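Local coordinates for protein F2 like fibronectin-binding protein (Streptococcus pneumoniae, PDB 5A0N) that serves as an adhesin whose N-terminal thioester domain probably mediates covalent attachment to host molecules through an internal thioester, at residues His140-Tyr145 against Glu177-Asp182; Trp148-Gly153 against Thr181-Phe186. All blocks are in the same frame, centred on the assembly; numbering follows the deposited sequence. Where two conformers were deposited one is given.

Contact 1: His140-Tyr145 against Glu177-Asp182; sequences HQVIQY and EMIRTD
V142 and I143 meet I179 with no flat group between them; the rings of segment 140-145 are used elsewhere. The H140 ring stacks on F55 and also meets Y36, while Y145 makes an edge-to-face pair with W148. What remains is apolar helix-helix packing within the helical insertion of the thioester domain, joining helix 132-152 to helix 170-182. The evidence is compact: all three touching residues are buried, and the backbones come nearest at I143 and I179, whose CA atoms lie 7.9 Å apart. I179 supplies the reach, because its chi2 of 164° extends CD1 away from its own helix. That methyl meets I143 CD1 at 3.6 Å, with I143 CG1 just behind. The I143 chain is bent instead, its chi2 of -76° turning CD1 nearer to helix 170-182 than its CB direction alone would bring it. V142 CG2 touches the same I179 CD1 at 3.9 Å, but V142 was modelled in two conformers, so this second touch is less certain. Away from I179, H140 NE2 bonds to A54 O and Q144 OE1 to C56 N, C56 probably being the thioester cysteine. I143 touches F55 of strand 55-56 as well as I179, so helix 132-152 packs against both that strand and helix 170-182. Beyond I179, T181 turns its hydroxyl back onto its own helix. E177 O takes T181 N at 3.0 Å and T181 OG1 at 2.9 Å, from opposite faces of the carbonyl plane, with OG1 tilted 26° out of that plane.

Contact 2: Trp148-Gly153 against Thr181-Phe186; sequences WRYTDG and TDLYNF
Y150 and L183 approach from opposite directions, and L183 CD2 comes to 3.8 Å from Y150 OH. The same methyl is 4.2 Å from Y150 CE2, so the touch falls at the phenol end of the ring. Beside it lies a water-bridged tyrosine pair joining the C-terminal part of helix 132-152 to the turn that follows helix 170-182, in the helical part of the domain. One water is 2.7 Å from Y150 OH and 2.8 Å from Y184 OH, and it sits in the plane of the Y184 ring at its edge. Because Y184 has two conformers, the bridge is established only for the one described. The first shell is positioned from within each segment. R149 lies alongside Y150: its CG is over the centre of one face of the Y150 ring, and Y150 OH sits 3.4 Å above the guanidinium plane, displaced toward its rim. On the other segment, L183 CG covers the centre of one Y184 ring face, 3.8 Å above it. L183 itself points toward Y150, with CG anti to the backbone N (chi1 -179°). L183 and Y184 are the middle residues of a type I turn from D182 to N185, closed by N185 N to D182 O at 2.9 Å. Farther out, helix 105-118 backs the site: Y150 touches T108, L183 touches L112, and R111 NH1 binds L183 O and F186 O. At the far end of segment 148-153, T151 OG1 lies in the W148 ring plane at its edge and donates to D152 OD2 at 2.7 Å, meeting the carboxylate 40° out of its plane.

From the N terminus, the chain passes its early strands and three helices before helix 132-152, which supplies the first half of both contacts. After a loop region holding the short helix 162-165, helix 170-182 returns: contact 1 closes a loop of 31 residues and contact 2 one of 27. The segments alternate along the chain, so the loops overlap and neither encloses the other. Contact 1 joins the two helices directly, whereas contact 2 joins helix 132-152 to the turn after helix 170-182, its nearest CA atoms, Y150 CA and L183 CA, being 12.4 Å apart. Between the contacts, R180 NE and R149 NH1 approach to 3.5 Å, each salt-bridged to E146 OE2, which probably offsets their like charges.

Contact 1: His140-Tyr145 against Glu177-Asp182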
# COMPACT_ATOMS: atom_id res chain seq x y z
N HIS A 140 8.51 1.50 1.21
CA HIS A 140 7.06 1.26 1.28
C HIS A 140 6.38 2.48 1.91
O HIS A 140 5.36 2.96 1.41
CB HIS A 140 6.76 -0.01 2.09
CG HIS A 140 5.31 -0.34 2.12
ND1 HIS A 140 4.41 0.29 2.95
CD2 HIS A 140 4.60 -1.23 1.39
CE1 HIS A 140 3.21 -0.21 2.72
NE2 HIS A 140 3.29 -1.12 1.78
N GLN A 141 6.94 2.97 3.01
CA GLN A 141 6.29 4.03 3.75
C GLN A 141 6.18 5.31 2.91
O GLN A 141 5.14 5.96 2.93
CB GLN A 141 7.03 4.29 5.05
CG GLN A 141 6.34 5.31 5.94
CD GLN A 141 7.02 5.51 7.26
OE1 GLN A 141 8.25 5.52 7.33
NE2 GLN A 141 6.22 5.57 8.33
N VAL A 142 7.24 5.72 2.19
CA VAL A 142 7.11 6.94 1.37
C VAL A 142 6.17 6.75 0.19
O VAL A 142 5.41 7.66 -0.14
CB VAL A 142 8.44 7.57 0.92
CG1 VAL A 142 9.14 8.18 2.11
CG2 VAL A 142 9.33 6.59 0.16
N ILE A 143 6.20 5.59 -0.43
CA ILE A 143 5.23 5.29 -1.48
C ILE A 143 3.80 5.39 -0.91
O ILE A 143 2.90 5.96 -1.55
CB ILE A 143 5.49 3.91 -2.12
CG1 ILE A 143 6.79 3.94 -2.93
CG2 ILE A 143 4.30 3.47 -2.94
CD1 ILE A 143 6.69 4.65 -4.28
N GLN A 144 3.58 4.85 0.29
CA GLN A 144 2.27 4.90 0.90
C GLN A 144 1.80 6.34 1.11
O GLN A 144 0.63 6.64 0.87
CB GLN A 144 2.28 4.13 2.21
CG GLN A 144 0.96 4.19 2.98
CD GLN A 144 -0.15 3.45 2.31
OE1 GLN A 144 -0.36 2.25 2.55
NE2 GLN A 144 -0.92 4.17 1.49
N TYR A 145 2.65 7.19 1.64
CA TYR A 145 2.27 8.59 1.83
C TYR A 145 1.95 9.25 0.50
O TYR A 145 1.00 10.06 0.44
CB TYR A 145 3.28 9.39 2.65
CG TYR A 145 3.12 9.12 4.13
CD1 TYR A 145 2.05 9.67 4.83
CD2 TYR A 145 4.00 8.28 4.82
CE1 TYR A 145 1.85 9.38 6.18
CE2 TYR A 145 3.79 7.99 6.17
CZ TYR A 145 2.71 8.53 6.83
OH TYR A 145 2.46 8.23 8.14
N GLU A 177 11.50 12.93 -3.17
CA GLU A 177 11.79 13.87 -4.25
C GLU A 177 11.95 13.14 -5.57
O GLU A 177 11.56 13.64 -6.63
CB GLU A 177 13.01 14.71 -3.91
CG GLU A 177 12.73 15.58 -2.71
CD GLU A 177 13.93 16.25 -2.12
OE1 GLU A 177 14.93 16.37 -2.77
OE2 GLU A 177 13.85 16.67 -0.95
N MET A 178 12.59 11.97 -5.53
CA MET A 178 12.72 11.17 -6.74
C MET A 178 11.37 10.64 -7.23
O MET A 178 11.09 10.69 -8.43
CB MET A 178 13.72 10.04 -6.55
CG MET A 178 15.13 10.54 -6.24
SD MET A 178 16.18 9.16 -5.68
CE MET A 178 17.44 9.95 -4.77
N ILE A 179 10.55 10.13 -6.31
CA ILE A 179 9.20 9.72 -6.67
C ILE A 179 8.47 10.87 -7.38
O ILE A 179 7.84 10.66 -8.42
CB ILE A 179 8.38 9.30 -5.43
CG1 ILE A 179 8.90 7.98 -4.84
CG2 ILE A 179 6.90 9.22 -5.75
CD1 ILE A 179 8.42 7.71 -3.42
N ARG A 180 8.54 12.07 -6.81
CA ARG A 180 7.78 13.20 -7.36
C ARG A 180 8.31 13.62 -8.73
O ARG A 180 7.53 14.06 -9.57
CB ARG A 180 7.81 14.37 -6.40
CG ARG A 180 6.90 14.08 -5.22
CD ARG A 180 6.88 15.13 -4.13
NE ARG A 180 5.85 14.76 -3.17
CZ ARG A 180 5.73 15.22 -1.94
NH1 ARG A 180 6.54 16.13 -1.48
NH2 ARG A 180 4.76 14.74 -1.18
N THR A 181 9.60 13.47 -8.96
CA THR A 181 10.19 13.77 -10.27
C THR A 181 9.86 12.70 -11.30
O THR A 181 9.66 13.02 -12.48
CB THR A 181 11.71 13.92 -10.10
OG1 THR A 181 11.99 14.94 -9.14
CG2 THR A 181 12.39 14.25 -11.37
N ASP A 182 9.81 11.44 -10.87
CA ASP A 182 9.81 10.31 -11.79
C ASP A 182 8.45 9.69 -12.08
O ASP A 182 8.33 8.85 -12.96
CB ASP A 182 10.69 9.18 -11.26
CG ASP A 182 12.17 9.54 -11.17
OD1 ASP A 182 12.55 10.65 -11.60
OD2 ASP A 182 12.94 8.69 -10.64

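Contact 2: Trp148-Gly153 against Thr181-Phe186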
# COMPACT_ATOMS: atom_id res chain seq x y z
N TRP A 148 -1.47 8.32 -0.59
CA TRP A 148 -2.44 9.10 0.17
C TRP A 148 -2.51 10.57 -0.26
O TRP A 148 -3.54 11.21 -0.06
CB TRP A 148 -2.13 9.03 1.68
CG TRP A 148 -2.45 7.73 2.30
CD1 TRP A 148 -3.41 6.86 1.93
CD2 TRP A 148 -1.82 7.18 3.47
NE1 TRP A 148 -3.45 5.79 2.82
CE2 TRP A 148 -2.45 5.96 3.76
CE3 TRP A 148 -0.77 7.59 4.28
CZ2 TRP A 148 -2.08 5.16 4.85
CZ3 TRP A 148 -0.37 6.78 5.31
CH2 TRP A 148 -1.03 5.58 5.60
N ARG A 149 -1.46 11.10 -0.88
CA ARG A 149 -1.57 12.43 -1.49
C ARG A 149 -2.73 12.44 -2.47
O ARG A 149 -3.49 13.41 -2.52
CB ARG A 149 -0.27 12.77 -2.22
CG ARG A 149 -0.32 14.08 -2.99
CD ARG A 149 0.99 14.40 -3.65
NE ARG A 149 0.92 15.62 -4.44
CZ ARG A 149 1.90 16.05 -5.21
NH1 ARG A 149 3.06 15.45 -5.23
NH2 ARG A 149 1.74 17.16 -5.93
N TYR A 150 -2.87 11.36 -3.22
CA TYR A 150 -3.90 11.25 -4.25
C TYR A 150 -5.21 10.65 -3.81
O TYR A 150 -6.24 11.01 -4.38
CB TYR A 150 -3.29 10.55 -5.48
CG TYR A 150 -2.07 11.27 -6.00
CD1 TYR A 150 -2.21 12.52 -6.58
CD2 TYR A 150 -0.80 10.74 -5.90
CE1 TYR A 150 -1.11 13.20 -7.03
CE2 TYR A 150 0.32 11.41 -6.35
CZ TYR A 150 0.17 12.65 -6.91
OH TYR A 150 1.26 13.37 -7.38
N THR A 151 -5.23 9.75 -2.80
CA THR A 151 -6.49 9.23 -2.32
C THR A 151 -7.18 10.20 -1.38
O THR A 151 -8.41 10.20 -1.29
CB THR A 151 -6.36 7.86 -1.64
OG1 THR A 151 -5.48 7.99 -0.52
CG2 THR A 151 -5.82 6.81 -2.59
N ASP A 152 -6.39 10.98 -0.64
CA ASP A 152 -6.89 11.73 0.51
C ASP A 152 -6.37 13.17 0.63
O ASP A 152 -6.66 13.86 1.61
CB ASP A 152 -6.59 10.95 1.83
CG ASP A 152 -7.42 9.72 1.95
OD1 ASP A 152 -8.61 9.87 2.27
OD2 ASP A 152 -6.90 8.61 1.71
N GLY A 153 -5.57 13.61 -0.33
CA GLY A 153 -5.00 14.95 -0.26
C GLY A 153 -3.88 15.11 0.75
O GLY A 153 -3.53 16.22 1.10
N THR A 181 9.60 13.47 -8.96
CA THR A 181 10.19 13.77 -10.27
C THR A 181 9.86 12.70 -11.30
O THR A 181 9.66 13.02 -12.48
CB THR A 181 11.71 13.92 -10.10
OG1 THR A 181 11.99 14.94 -9.14
CG2 THR A 181 12.39 14.25 -11.37
N ASP A 182 9.81 11.44 -10.87
CA ASP A 182 9.81 10.31 -11.79
C ASP A 182 8.45 9.69 -12.08
O ASP A 182 8.33 8.85 -12.96
CB ASP A 182 10.69 9.18 -11.26
CG ASP A 182 12.17 9.54 -11.17
OD1 ASP A 182 12.55 10.65 -11.60
OD2 ASP A 182 12.94 8.69 -10.64
N LEU A 183 7.43 10.13 -11.35
CA LEU A 183 6.12 9.46 -11.36
C LEU A 183 5.55 9.16 -12.75
O LEU A 183 5.01 8.09 -12.97
CB LEU A 183 5.09 10.35 -10.62
CG LEU A 183 3.66 9.85 -10.50
CD1 LEU A 183 3.60 8.47 -9.86
CD2 LEU A 183 2.80 10.80 -9.71
N TYR A 184 5.67 10.12 -13.66
CA TYR A 184 5.06 10.03 -14.97
C TYR A 184 6.08 9.65 -16.04
O TYR A 184 5.73 9.52 -17.21
CB TYR A 184 4.38 11.36 -15.28
CG TYR A 184 3.33 11.75 -14.26
CD1 TYR A 184 2.19 10.98 -14.09
CD2 TYR A 184 3.47 12.89 -13.46
CE1 TYR A 184 1.21 11.31 -13.17
CE2 TYR A 184 2.49 13.22 -12.52
CZ TYR A 184 1.36 12.43 -12.38
OH TYR A 184 0.36 12.74 -11.48
N ASN A 185 7.33 9.40 -15.66
CA ASN A 185 8.42 9.23 -16.64
C ASN A 185 8.77 7.73 -16.89
O ASN A 185 9.94 7.34 -16.87
CB ASN A 185 9.66 10.05 -16.21
CG ASN A 185 9.45 11.56 -16.38
OD1 ASN A 185 8.68 11.98 -17.22
ND2 ASN A 185 10.18 12.37 -15.61
N PHE A 186 7.73 6.92 -17.13
CA PHE A 186 7.87 5.52 -17.51
C PHE A 186 6.49 5.03 -17.95
O PHE A 186 5.46 5.61 -17.61
CB PHE A 186 8.45 4.64 -16.38
CG PHE A 186 7.63 4.66 -15.13
CD1 PHE A 186 6.59 3.75 -14.94
CD2 PHE A 186 7.90 5.60 -14.13
CE1 PHE A 186 5.84 3.79 -13.76
CE2 PHE A 186 7.15 5.62 -12.97
CZ PHE A 186 6.12 4.74 -12.80
O HOH W 1 0.72 14.81 -9.63